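PDB 3DGT: endo-1,3-beta-glucanase from Streptomyces sioyaensis, which probably hydrolyses internal beta-1,3-glycosidic bonds of beta-glucans through its catalytic domain, a glycoside hydrolase family 16 module that binds magnesium. Local coordinates for residues A[177-182]-A[213-218]. Sequence-based numbering, arbitrary orientation.
Sequences NSTACP and VTYQTV. Unlike the reference sequence in segment 177-182: Ser178 (reference Leu).
Thr179 lays its methyl group over one face of the Tyr215 ring, a compact example of how two strands that pair with different neighbours can meet through their side chains. The strand pieces 177-179 and 213-218 run nearly antiparallel at 174°, their axes 6.6 Å apart at closest approach.

Tyr215 can be followed outward. Its CB lies 3.9 Å from Thr179 CG2. With CG set between the backbone N and the carbonyl carbon (chi1 62°), the ring swings beneath this methyl, and Tyr215 CG comes within 3.5 Å of Thr179 CG2. Thr179 CG2 sits 3.7 Å from the centroid of the Tyr215 ring, only 18° off the normal: a CH-pi contact, shifted toward the CG side of the ring. CD1 and CD2 flank the same methyl, and CD2 also nears Thr179 CB. Farther out, Tyr215 CE2 comes within 3.7 Å of Asn177 O, an atom at the ring edge and near its plane. The tip, OH, is hydrogen-bonded to Thr155 OG1. Replacing Tyr215 by alanine removes the ring, and would probably leave the Thr179 methyl without its aromatic partner and Thr155 OG1 without this hydroxyl.

Beside the ring, Asn177 CB packs against Gln216, 4.0 Å from Gln216 CB. At the other end, Pro182 CG and Val213 CG2 make a looser apolar contact at 4.5 Å.

Tyr215 and Gln216 both face Phe208, a classic beta bulge in the pairing of strands 213-219 and 205-210. Val210 touches Thr179, Pro182 and Tyr215. This surface contact, away from the magnesium site, brings together two antiparallel strand pairs, 155-160 with 175-179 and 205-210 with 213-219, in the family 16 domain.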
# COMPACT_ATOMS: atom_id res chain seq x y z
N ASN A 177 1.66 -5.74 -12.48
CA ASN A 177 0.52 -6.26 -13.23
C ASN A 177 -0.75 -5.75 -12.59
O ASN A 177 -0.74 -5.26 -11.46
CB ASN A 177 0.56 -7.80 -13.19
CG ASN A 177 -0.36 -8.47 -14.21
OD1 ASN A 177 -0.68 -9.65 -14.06
ND2 ASN A 177 -0.77 -7.74 -15.24
N SER A 178 -1.86 -5.86 -13.30
CA SER A 178 -3.17 -5.57 -12.75
C SER A 178 -4.10 -6.73 -13.08
O SER A 178 -3.87 -7.47 -14.04
CB SER A 178 -3.73 -4.26 -13.33
OG SER A 178 -3.78 -4.34 -14.75
N THR A 179 -5.13 -6.89 -12.26
CA THR A 179 -6.17 -7.89 -12.51
C THR A 179 -7.44 -7.48 -11.79
O THR A 179 -7.39 -6.77 -10.78
CB THR A 179 -5.68 -9.30 -12.06
OG1 THR A 179 -6.49 -10.31 -12.67
CG2 THR A 179 -5.73 -9.45 -10.55
N ALA A 180 -8.59 -7.92 -12.30
CA ALA A 180 -9.87 -7.67 -11.65
C ALA A 180 -9.94 -8.42 -10.32
O ALA A 180 -9.34 -9.49 -10.16
CB ALA A 180 -11.01 -8.10 -12.55
N CYS A 181 -10.66 -7.87 -9.35
CA CYS A 181 -10.88 -8.64 -8.12
C CYS A 181 -11.74 -9.85 -8.44
O CYS A 181 -12.72 -9.74 -9.18
CB CYS A 181 -11.53 -7.79 -7.04
SG CYS A 181 -10.36 -6.69 -6.23
N PRO A 182 -11.35 -11.02 -7.93
CA PRO A 182 -12.20 -12.20 -8.08
C PRO A 182 -13.59 -12.04 -7.45
O PRO A 182 -13.73 -11.43 -6.38
CB PRO A 182 -11.41 -13.30 -7.37
CG PRO A 182 -9.99 -12.84 -7.42
CD PRO A 182 -10.08 -11.35 -7.26
N VAL A 213 -5.12 -15.56 -5.14
CA VAL A 213 -4.78 -15.86 -6.54
C VAL A 213 -3.60 -15.01 -6.99
O VAL A 213 -3.67 -13.79 -7.00
CB VAL A 213 -5.98 -15.64 -7.48
CG1 VAL A 213 -5.67 -16.22 -8.87
CG2 VAL A 213 -7.24 -16.33 -6.92
N THR A 214 -2.50 -15.66 -7.37
CA THR A 214 -1.28 -14.95 -7.72
C THR A 214 -1.36 -14.34 -9.12
O THR A 214 -1.67 -15.04 -10.09
CB THR A 214 -0.06 -15.88 -7.60
OG1 THR A 214 0.05 -16.31 -6.23
CG2 THR A 214 1.23 -15.16 -8.02
N TYR A 215 -1.08 -13.04 -9.21
CA TYR A 215 -1.12 -12.34 -10.51
C TYR A 215 0.18 -11.69 -10.95
O TYR A 215 0.34 -11.41 -12.14
CB TYR A 215 -2.31 -11.38 -10.63
CG TYR A 215 -2.38 -10.21 -9.66
CD1 TYR A 215 -2.78 -10.40 -8.34
CD2 TYR A 215 -2.12 -8.91 -10.09
CE1 TYR A 215 -2.86 -9.32 -7.47
CE2 TYR A 215 -2.21 -7.83 -9.22
CZ TYR A 215 -2.58 -8.05 -7.91
OH TYR A 215 -2.68 -6.98 -7.03
N GLN A 216 1.10 -11.48 -10.02
CA GLN A 216 2.43 -10.97 -10.35
C GLN A 216 3.48 -11.68 -9.53
O GLN A 216 3.35 -11.81 -8.31
CB GLN A 216 2.51 -9.46 -10.14
CG GLN A 216 3.92 -8.87 -10.39
CD GLN A 216 4.32 -8.91 -11.86
OE1 GLN A 216 3.57 -8.48 -12.73
NE2 GLN A 216 5.52 -9.43 -12.15
N THR A 217 4.52 -12.15 -10.21
CA THR A 217 5.69 -12.70 -9.55
C THR A 217 6.92 -11.95 -10.04
O THR A 217 7.04 -11.61 -11.23
CB THR A 217 5.85 -14.21 -9.81
OG1 THR A 217 4.60 -14.88 -9.59
CG2 THR A 217 6.90 -14.82 -8.87
N VAL A 218 7.83 -11.68 -9.10
CA VAL A 218 9.10 -11.04 -9.40
C VAL A 218 10.17 -11.98 -8.88
O VAL A 218 10.06 -12.50 -7.77
CB VAL A 218 9.21 -9.65 -8.72
CG1 VAL A 218 10.51 -8.94 -9.12
CG2 VAL A 218 8.00 -8.77 -9.07